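PDB 7CUI: protection of telomeres protein 1 from Schizosaccharomyces pombe, which binds single-stranded telomeric DNA, protects the 3' overhang at chromosome ends and regulates telomerase and telomere length, this chain being its C-terminal part. Local coordinates for residues 67-72 with 78-83; 143-148 with 153-158; 44-49 with 187-192. All coordinates share one frame; numbering follows the deposited sequence.

Contact 1. Residues 67-72 with 78-83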
loop_
_atom_site.group_PDB
_atom_site.type_symbol
_atom_site.label_atom_id
_atom_site.label_comp_id
_atom_site.label_asym_id
_atom_site.label_seq_id
_atom_site.Cartn_x
_atom_site.Cartn_y
_atom_site.Cartn_z
ATOM N N GLN A 67 12.470 6.777 -2.054
ATOM C CA GLN A 67 12.724 5.364 -2.275
ATOM C C GLN A 67 11.433 4.658 -2.687
ATOM O O GLN A 67 11.353 3.433 -2.636
ATOM C CB GLN A 67 13.360 4.736 -1.031
ATOM C CG GLN A 67 14.699 5.355 -0.653
ATOM C CD GLN A 67 15.394 4.661 0.495
ATOM O OE1 GLN A 67 15.862 5.301 1.435
ATOM N NE2 GLN A 67 15.489 3.344 0.424
ATOM N N PHE A 68 10.433 5.436 -3.123
ATOM C CA PHE A 68 9.135 4.880 -3.478
ATOM C C PHE A 68 9.159 4.191 -4.844
ATOM O O PHE A 68 8.216 3.486 -5.186
ATOM C CB PHE A 68 8.040 5.943 -3.385
ATOM C CG PHE A 68 7.224 5.899 -2.118
ATOM C CD1 PHE A 68 7.826 5.672 -0.884
ATOM C CD2 PHE A 68 5.849 6.099 -2.157
ATOM C CE1 PHE A 68 7.067 5.636 0.278
ATOM C CE2 PHE A 68 5.093 6.064 -0.995
ATOM C CZ PHE A 68 5.702 5.834 0.220
ATOM N N ALA A 69 10.217 4.407 -5.634
ATOM C CA ALA A 69 10.425 3.628 -6.845
ATOM C C ALA A 69 11.774 2.926 -6.749
ATOM O O ALA A 69 12.754 3.530 -6.316
ATOM C CB ALA A 69 10.347 4.502 -8.076
ATOM N N VAL A 70 11.810 1.652 -7.158
ATOM C CA VAL A 70 13.029 0.863 -7.075
ATOM C C VAL A 70 13.470 0.452 -8.477
ATOM O O VAL A 70 12.663 0.413 -9.403
ATOM C CB VAL A 70 12.860 -0.364 -6.155
ATOM C CG1 VAL A 70 12.603 0.041 -4.709
ATOM C CG2 VAL A 70 11.782 -1.315 -6.655
ATOM N N LEU A 71 14.761 0.137 -8.611
ATOM C CA LEU A 71 15.312 -0.352 -9.866
ATOM C C LEU A 71 14.867 -1.798 -10.082
ATOM O O LEU A 71 15.074 -2.646 -9.217
ATOM C CB LEU A 71 16.842 -0.241 -9.822
ATOM C CG LEU A 71 17.562 -0.558 -11.133
ATOM C CD1 LEU A 71 17.373 0.567 -12.141
ATOM C CD2 LEU A 71 19.041 -0.820 -10.893
ATOM N N SER A 72 14.252 -2.064 -11.242
ATOM C CA SER A 72 13.813 -3.409 -11.588
ATOM C C SER A 72 14.743 -4.029 -12.630
ATOM O O SER A 72 15.260 -5.121 -12.420
ATOM C CB SER A 72 12.370 -3.439 -12.028
ATOM O OG SER A 72 12.131 -2.494 -13.059
ATOM N N TYR A 78 12.786 1.735 -13.567
ATOM C CA TYR A 78 12.294 1.712 -12.199
ATOM C C TYR A 78 10.821 1.300 -12.164
ATOM O O TYR A 78 10.106 1.416 -13.159
ATOM C CB TYR A 78 12.502 3.080 -11.543
ATOM C CG TYR A 78 13.934 3.456 -11.255
ATOM C CD1 TYR A 78 14.785 3.884 -12.263
ATOM C CD2 TYR A 78 14.438 3.406 -9.962
ATOM C CE1 TYR A 78 16.101 4.234 -12.001
ATOM C CE2 TYR A 78 15.750 3.751 -9.682
ATOM C CZ TYR A 78 16.585 4.170 -10.705
ATOM O OH TYR A 78 17.875 4.519 -10.426
ATOM N N VAL A 79 10.374 0.816 -10.999
ATOM C CA VAL A 79 8.971 0.497 -10.776
ATOM C C VAL A 79 8.559 1.001 -9.399
ATOM O O VAL A 79 9.391 1.085 -8.494
ATOM C CB VAL A 79 8.649 -1.006 -10.920
ATOM C CG1 VAL A 79 8.736 -1.481 -12.363
ATOM C CG2 VAL A 79 9.476 -1.877 -9.983
ATOM N N TRP A 80 7.263 1.318 -9.272
ATOM C CA TRP A 80 6.673 1.674 -7.993
ATOM C C TRP A 80 6.689 0.456 -7.080
ATOM O O TRP A 80 6.299 -0.635 -7.486
ATOM C CB TRP A 80 5.230 2.165 -8.161
ATOM C CG TRP A 80 5.059 3.440 -8.928
ATOM C CD1 TRP A 80 4.305 3.620 -10.052
ATOM C CD2 TRP A 80 5.634 4.723 -8.621
ATOM N NE1 TRP A 80 4.380 4.920 -10.473
ATOM C CE2 TRP A 80 5.189 5.621 -9.617
ATOM C CE3 TRP A 80 6.483 5.200 -7.614
ATOM C CZ2 TRP A 80 5.553 6.968 -9.622
ATOM C CZ3 TRP A 80 6.853 6.528 -7.626
ATOM C CH2 TRP A 80 6.393 7.396 -8.618
HETATM N N MSE A 81 7.134 0.667 -5.841
HETATM C CA MSE A 81 6.985 -0.339 -4.807
HETATM C C MSE A 81 7.040 0.321 -3.431
HETATM O O MSE A 81 8.070 0.847 -3.018
HETATM C CB MSE A 81 8.034 -1.444 -4.962
HETATM C CG MSE A 81 7.832 -2.569 -3.984
HETATM SE SE MSE A 81 9.410 -3.715 -3.921
HETATM C CE MSE A 81 10.864 -2.817 -2.947
ATOM N N PHE A 82 5.897 0.287 -2.741
ATOM C CA PHE A 82 5.777 0.790 -1.383
ATOM C C PHE A 82 4.609 0.087 -0.700
ATOM O O PHE A 82 3.806 -0.574 -1.359
ATOM C CB PHE A 82 5.632 2.317 -1.372
ATOM C CG PHE A 82 4.504 2.864 -2.213
ATOM C CD1 PHE A 82 4.716 3.213 -3.539
ATOM C CD2 PHE A 82 3.232 3.047 -1.679
ATOM C CE1 PHE A 82 3.680 3.723 -4.311
ATOM C CE2 PHE A 82 2.200 3.560 -2.453
ATOM C CZ PHE A 82 2.426 3.902 -3.770
ATOM N N ALA A 83 4.532 0.230 0.626
ATOM C CA ALA A 83 3.478 -0.410 1.394
ATOM C C ALA A 83 2.824 0.603 2.330
ATOM O O ALA A 83 3.505 1.420 2.947
ATOM C CB ALA A 83 4.038 -1.584 2.158
#

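Contact 2. Residues 143-148 with 153-158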
loop_
_atom_site.group_PDB
_atom_site.type_symbol
_atom_site.label_atom_id
_atom_site.label_comp_id
_atom_site.label_asym_id
_atom_site.label_seq_id
_atom_site.Cartn_x
_atom_site.Cartn_y
_atom_site.Cartn_z
ATOM N N GLN A 143 8.268 12.095 9.359
ATOM C CA GLN A 143 9.573 12.712 9.170
ATOM C C GLN A 143 9.942 13.576 10.375
ATOM O O GLN A 143 11.115 13.678 10.738
ATOM C CB GLN A 143 9.605 13.544 7.889
ATOM C CG GLN A 143 9.528 12.708 6.620
ATOM C CD GLN A 143 10.515 11.564 6.594
ATOM O OE1 GLN A 143 10.210 10.477 6.114
ATOM N NE2 GLN A 143 11.719 11.799 7.095
ATOM N N HIS A 144 8.930 14.202 10.985
ATOM C CA HIS A 144 9.139 15.014 12.169
ATOM C C HIS A 144 9.752 14.159 13.274
ATOM O O HIS A 144 10.683 14.592 13.950
ATOM C CB HIS A 144 7.831 15.681 12.613
ATOM C CG HIS A 144 7.923 16.274 13.979
ATOM N ND1 HIS A 144 8.452 17.535 14.208
ATOM C CD2 HIS A 144 7.612 15.769 15.194
ATOM C CE1 HIS A 144 8.443 17.785 15.501
ATOM N NE2 HIS A 144 7.934 16.716 16.130
ATOM N N HIS A 145 9.226 12.941 13.450
ATOM C CA HIS A 145 9.672 12.085 14.540
ATOM C C HIS A 145 11.070 11.531 14.266
ATOM O O HIS A 145 11.898 11.446 15.176
ATOM C CB HIS A 145 8.643 10.992 14.847
ATOM C CG HIS A 145 7.424 11.510 15.534
ATOM N ND1 HIS A 145 7.470 12.093 16.790
ATOM C CD2 HIS A 145 6.126 11.539 15.155
ATOM C CE1 HIS A 145 6.254 12.454 17.152
ATOM N NE2 HIS A 145 5.412 12.124 16.165
ATOM N N ILE A 146 11.325 11.166 13.005
ATOM C CA ILE A 146 12.624 10.637 12.626
ATOM C C ILE A 146 13.713 11.663 12.956
ATOM O O ILE A 146 14.739 11.305 13.525
ATOM C CB ILE A 146 12.627 10.166 11.156
ATOM C CG1 ILE A 146 11.730 8.936 10.982
ATOM C CG2 ILE A 146 14.049 9.917 10.660
ATOM C CD1 ILE A 146 11.336 8.631 9.554
ATOM N N SER A 147 13.465 12.942 12.653
ATOM C CA SER A 147 14.442 13.997 12.883
ATOM C C SER A 147 14.638 14.272 14.375
ATOM O O SER A 147 15.697 14.760 14.775
ATOM C CB SER A 147 14.074 15.259 12.144
ATOM O OG SER A 147 14.315 15.127 10.747
ATOM N N LYS A 148 13.607 13.958 15.177
ATOM C CA LYS A 148 13.619 14.184 16.615
ATOM C C LYS A 148 14.194 12.969 17.347
ATOM O O LYS A 148 14.463 13.038 18.545
ATOM C CB LYS A 148 12.209 14.541 17.097
ATOM C CG LYS A 148 12.140 15.216 18.461
ATOM C CD LYS A 148 10.802 15.834 18.757
ATOM C CE LYS A 148 10.702 16.348 20.176
ATOM N NZ LYS A 148 9.527 17.234 20.356
ATOM N N THR A 153 6.022 5.450 14.562
ATOM C CA THR A 153 4.693 4.927 14.860
ATOM C C THR A 153 3.906 5.908 15.729
ATOM O O THR A 153 2.689 5.799 15.867
ATOM C CB THR A 153 4.751 3.518 15.465
ATOM O OG1 THR A 153 5.747 3.520 16.485
ATOM C CG2 THR A 153 5.081 2.452 14.443
ATOM N N LEU A 154 4.622 6.878 16.302
ATOM C CA LEU A 154 4.021 7.926 17.109
ATOM C C LEU A 154 3.162 8.833 16.223
ATOM O O LEU A 154 2.202 9.439 16.695
ATOM C CB LEU A 154 5.152 8.707 17.791
ATOM C CG LEU A 154 5.088 8.801 19.316
ATOM C CD1 LEU A 154 5.096 7.417 19.958
ATOM C CD2 LEU A 154 6.248 9.634 19.845
ATOM N N ALA A 155 3.497 8.897 14.930
ATOM C CA ALA A 155 2.872 9.823 13.999
ATOM C C ALA A 155 1.372 9.560 13.863
ATOM O O ALA A 155 0.590 10.505 13.793
ATOM C CB ALA A 155 3.558 9.743 12.665
ATOM N N ALA A 156 0.983 8.278 13.823
ATOM C CA ALA A 156 -0.396 7.877 13.569
ATOM C C ALA A 156 -1.368 8.531 14.552
ATOM O O ALA A 156 -2.498 8.842 14.185
ATOM C CB ALA A 156 -0.529 6.373 13.611
ATOM N N GLU A 157 -0.935 8.731 15.801
ATOM C CA GLU A 157 -1.843 9.209 16.830
ATOM C C GLU A 157 -1.791 10.733 16.937
ATOM O O GLU A 157 -2.622 11.338 17.612
ATOM C CB GLU A 157 -1.611 8.460 18.141
ATOM C CG GLU A 157 -0.324 8.843 18.845
ATOM C CD GLU A 157 0.159 7.817 19.858
ATOM O OE1 GLU A 157 -0.230 6.631 19.735
ATOM O OE2 GLU A 157 0.926 8.203 20.767
ATOM N N ASP A 158 -0.829 11.348 16.243
ATOM C CA ASP A 158 -0.710 12.795 16.194
ATOM C C ASP A 158 -1.805 13.397 15.315
ATOM O O ASP A 158 -2.243 14.518 15.571
ATOM C CB ASP A 158 0.628 13.235 15.594
ATOM C CG ASP A 158 1.845 13.074 16.493
ATOM O OD1 ASP A 158 1.678 12.656 17.655
ATOM O OD2 ASP A 158 2.960 13.380 16.011
#

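Contact 3. Residues 44-49 with 187-192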
loop_
_atom_site.group_PDB
_atom_site.type_symbol
_atom_site.label_atom_id
_atom_site.label_comp_id
_atom_site.label_asym_id
_atom_site.label_seq_id
_atom_site.Cartn_x
_atom_site.Cartn_y
_atom_site.Cartn_z
ATOM N N ASN A 44 -11.713 -21.996 3.933
ATOM C CA ASN A 44 -11.185 -22.957 4.941
ATOM C C ASN A 44 -9.727 -23.292 4.621
ATOM O O ASN A 44 -9.031 -23.874 5.453
ATOM C CB ASN A 44 -12.068 -24.206 5.059
ATOM C CG ASN A 44 -12.177 -24.747 6.470
ATOM O OD1 ASN A 44 -12.528 -24.020 7.397
ATOM N ND2 ASN A 44 -11.907 -26.032 6.641
ATOM N N LEU A 45 -9.269 -22.926 3.414
ATOM C CA LEU A 45 -7.884 -23.146 3.020
ATOM C C LEU A 45 -7.185 -21.810 2.770
ATOM O O LEU A 45 -7.770 -20.745 2.962
ATOM C CB LEU A 45 -7.819 -24.080 1.801
ATOM C CG LEU A 45 -7.763 -23.436 0.411
ATOM C CD1 LEU A 45 -6.924 -24.272 -0.548
ATOM C CD2 LEU A 45 -9.157 -23.205 -0.157
ATOM N N LEU A 46 -5.914 -21.894 2.360
ATOM C CA LEU A 46 -5.110 -20.743 1.989
ATOM C C LEU A 46 -4.964 -20.722 0.467
ATOM O O LEU A 46 -3.965 -21.184 -0.081
ATOM C CB LEU A 46 -3.751 -20.845 2.693
ATOM C CG LEU A 46 -3.731 -20.558 4.197
ATOM C CD1 LEU A 46 -4.496 -21.612 4.991
ATOM C CD2 LEU A 46 -2.298 -20.458 4.700
ATOM N N LYS A 47 -6.012 -20.222 -0.202
ATOM C CA LYS A 47 -6.015 -19.942 -1.630
ATOM C C LYS A 47 -6.040 -18.424 -1.811
ATOM O O LYS A 47 -6.160 -17.700 -0.824
ATOM C CB LYS A 47 -7.229 -20.603 -2.292
ATOM C CG LYS A 47 -8.573 -19.944 -2.008
ATOM C CD LYS A 47 -9.542 -20.029 -3.166
ATOM C CE LYS A 47 -10.820 -19.252 -2.923
ATOM N NZ LYS A 47 -11.708 -19.256 -4.110
ATOM N N PRO A 48 -5.933 -17.874 -3.048
ATOM C CA PRO A 48 -6.015 -16.425 -3.240
ATOM C C PRO A 48 -7.425 -15.888 -2.990
ATOM O O PRO A 48 -8.410 -16.486 -3.418
ATOM C CB PRO A 48 -5.580 -16.214 -4.697
ATOM C CG PRO A 48 -5.895 -17.528 -5.375
ATOM C CD PRO A 48 -5.706 -18.593 -4.313
ATOM N N ARG A 49 -7.492 -14.762 -2.268
ATOM C CA ARG A 49 -8.740 -14.122 -1.880
ATOM C C ARG A 49 -8.733 -12.670 -2.360
ATOM O O ARG A 49 -7.689 -12.131 -2.713
ATOM C CB ARG A 49 -8.935 -14.198 -0.361
ATOM C CG ARG A 49 -9.090 -15.608 0.193
ATOM C CD ARG A 49 -9.654 -15.629 1.601
ATOM N NE ARG A 49 -8.687 -15.305 2.645
ATOM C CZ ARG A 49 -8.993 -15.006 3.907
ATOM N NH1 ARG A 49 -10.257 -14.973 4.300
ATOM N NH2 ARG A 49 -8.031 -14.732 4.771
ATOM N N LEU A 187 2.187 -16.164 7.987
ATOM C CA LEU A 187 3.269 -15.200 7.869
ATOM C C LEU A 187 3.718 -15.093 6.413
ATOM O O LEU A 187 4.473 -14.187 6.061
ATOM C CB LEU A 187 4.442 -15.653 8.747
ATOM C CG LEU A 187 4.419 -15.207 10.210
ATOM C CD1 LEU A 187 5.717 -15.597 10.906
ATOM C CD2 LEU A 187 4.182 -13.706 10.332
ATOM N N GLN A 188 3.255 -16.031 5.578
ATOM C CA GLN A 188 3.740 -16.158 4.212
ATOM C C GLN A 188 2.777 -15.488 3.236
ATOM O O GLN A 188 3.065 -15.403 2.045
ATOM C CB GLN A 188 3.984 -17.625 3.848
ATOM C CG GLN A 188 5.360 -18.140 4.254
ATOM C CD GLN A 188 5.426 -18.582 5.696
ATOM O OE1 GLN A 188 4.412 -18.860 6.325
ATOM N NE2 GLN A 188 6.633 -18.653 6.232
ATOM N N LYS A 189 1.640 -15.005 3.746
ATOM C CA LYS A 189 0.687 -14.301 2.905
ATOM C C LYS A 189 1.105 -12.839 2.763
ATOM O O LYS A 189 1.666 -12.252 3.687
ATOM C CB LYS A 189 -0.735 -14.440 3.457
ATOM C CG LYS A 189 -1.366 -15.815 3.279
ATOM C CD LYS A 189 -2.794 -15.885 3.776
ATOM C CE LYS A 189 -3.586 -17.050 3.219
ATOM N NZ LYS A 189 -3.993 -16.830 1.810
ATOM N N ARG A 190 0.832 -12.277 1.579
ATOM C CA ARG A 190 1.005 -10.864 1.286
ATOM C C ARG A 190 -0.320 -10.308 0.766
ATOM O O ARG A 190 -1.130 -11.048 0.210
ATOM C CB ARG A 190 2.098 -10.672 0.227
ATOM C CG ARG A 190 3.469 -10.277 0.761
ATOM C CD ARG A 190 3.914 -11.050 1.985
ATOM N NE ARG A 190 5.313 -10.865 2.335
ATOM C CZ ARG A 190 5.936 -11.537 3.296
ATOM N NH1 ARG A 190 5.282 -12.440 4.007
ATOM N NH2 ARG A 190 7.215 -11.306 3.538
ATOM N N TRP A 191 -0.526 -8.999 0.950
ATOM C CA TRP A 191 -1.689 -8.311 0.410
ATOM C C TRP A 191 -1.247 -7.202 -0.536
ATOM O O TRP A 191 -0.288 -6.485 -0.257
ATOM C CB TRP A 191 -2.563 -7.743 1.530
ATOM C CG TRP A 191 -3.162 -8.803 2.396
ATOM C CD1 TRP A 191 -4.396 -9.372 2.270
ATOM C CD2 TRP A 191 -2.530 -9.443 3.516
ATOM N NE1 TRP A 191 -4.578 -10.319 3.241
ATOM C CE2 TRP A 191 -3.453 -10.384 4.023
ATOM C CE3 TRP A 191 -1.284 -9.313 4.141
ATOM C CZ2 TRP A 191 -3.162 -11.185 5.127
ATOM C CZ3 TRP A 191 -0.997 -10.107 5.230
ATOM C CH2 TRP A 191 -1.926 -11.029 5.716
ATOM N N ARG A 192 -1.994 -7.046 -1.632
ATOM C CA ARG A 192 -1.666 -6.078 -2.662
ATOM C C ARG A 192 -2.889 -5.223 -2.982
ATOM O O ARG A 192 -3.939 -5.751 -3.340
ATOM C CB ARG A 192 -1.164 -6.814 -3.906
ATOM C CG ARG A 192 0.351 -6.851 -4.027
ATOM C CD ARG A 192 0.766 -6.090 -5.264
ATOM N NE ARG A 192 1.249 -6.985 -6.303
ATOM C CZ ARG A 192 1.077 -6.808 -7.610
ATOM N NH1 ARG A 192 0.392 -5.774 -8.067
ATOM N NH2 ARG A 192 1.585 -7.684 -8.457
#

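Contact 1. Residues 67-72 with 78-83
Val70 and Val79 form a hydrogen-bonded antiparallel pair, each valine giving its N-H to the other's carbonyl. Val70 N lies 2.8 Å from Val79 O, and the return bond from Val79 N to Val70 O has the same length. A third bond, from Met81 N to Phe68 O at 3.1 Å, is nearly straight at hydrogen (171°), although the donor is tilted out of the carbonyl plane. These bonds hold together a hairpin of strands 49-73 and 77-87 in the OB-fold barrel.

Beyond the bridged residues, at the end of the contact away from the turn, Phe68 and Phe82 make an offset stack whose ring centroids are 4.4 Å apart and whose planes differ by only 12°. Phe82 CG sits between its own backbone N and carbonyl carbon (chi1 55°), which lays the ring against one face of the Phe68 ring, with Phe82 CB over its centre.

On the face carrying Ala69, Leu71 CD1 lies over the Tyr78 ring, 4.0 Å from its centroid. Small Ala69 leaves room for Trp80, whose CE3 comes within 4.0 Å of Ala69 CB. On the other face, Val70 CG1 meets CE of Met81, a selenomethionine, at 3.8 Å. Three backbone bonds thus tie these strands, while the far edge of 78-83 pairs onward with residues such as Phe98; apolar Phe68, Trp80 and Phe82 face helices 100-107 and 121-135, and Val70 and Met81 a chain of another protein.

Contact 2. Residues 143-148 with 153-158
His145 and Asp158 meet through a histidine-carboxylate hydrogen bond, in which NE2 of His145 donates to OD2 of Asp158 at 2.8 Å. The N-H...O angle is 151°, and the acceptor is reached on its syn side, somewhat out of the carboxylate plane. Ring and carboxylate are twisted 46° against each other. OD2 of Asp158 also takes a salt bridge from Arg141, one turn earlier on the helix of His145. The other ring nitrogen, ND1 of His145, is hydrogen-bonded to Glu150 in the connecting loop; an imidazole held by two carboxylates is probably biased toward the protonated form, and this double grip fixes its rotation.

The segments are the end of helix 138-148 and the loop and short, loosely formed helix of 153-158. Both belong to the helical connection between strands 93-99 and 163-171, where an OB fold commonly carries its helix.

Carbon contacts flank the imidazole. Leu154 CB stands over the middle of one face, 3.9 Å from the centroid of the His145 ring, in a CH-pi contact. From the same residue, CD2 of Leu154 reaches CE1 of His145 at 3.9 Å, while the opposite face of that ring is approached by CD2 of His144, its own neighbour in the helix. Ala155, too small to push the imidazole aside, brings its CB to 4.0 Å from CD2 of His145 and also packs on Leu138, Arg141 and Ile142 of helix 138-148.

Contact 3. Residues 44-49 with 187-192
Leu46 and Lys189 carry this contact, their side chains passing each other at a slant where the loop leading into strand 49-73 runs beside the start of strand 190-198. These are the first and last long strands of the OB-fold barrel, and strand 163-171 pairs with both.

Lys189 reaches toward the loop with an extended chain, and its CE touches the branch point of Leu46, at 3.6 Å from Leu46 CG. The neighbouring atoms of the leucine follow, with CB of Leu46 at 3.8 Å and CD2 of Leu46 at 3.9 Å from the same Lys189 CE. A lysine suits this place because its methylenes can lie against a leucine while its charged end goes elsewhere. The chain bends at its last torsion (chi4 -75°), turning NZ away from the leucine branches and toward the backbone of Lys47.

The ammonium group also has a long, weak ion pair with Glu170, whose carboxylate forms a salt bridge with Arg49; the two basic residues therefore share one anion. With an alanine here, Leu46 would probably lose its apolar neighbour, and Glu170 would be left to Arg49 without the second positive charge. The side chain of Lys47 sets off away from 187-192, and its NZ finds its partner outside both segments, in a salt bridge with an acidic side chain of another protein's chain.

At its base, Lys189 leans on the next residue but one, with CB over the rim of one face of the Trp191 ring. At the far end, Lys189 NZ stops 3.5 Å from Lys47 O, without a hydrogen bond.

In the fold
From the N terminus, residues 44-49 come first and wait some 137 residues before 187-192 meet them, so contact 3 closes the longest loop and encloses the other two. Within it, contact 1 closes a short hairpin turn between strands 49-73 and 77-87, and is complete before contact 2 begins. Contact 2 then folds the end of helix 138-148 onto the short helix that follows. None of the three cross. Contacts 1 and 3 reach the same barrel sheet, with centres about 23 Å apart, whereas contact 2 belongs to the helical connection, its centre about 31 Å from that of contact 3.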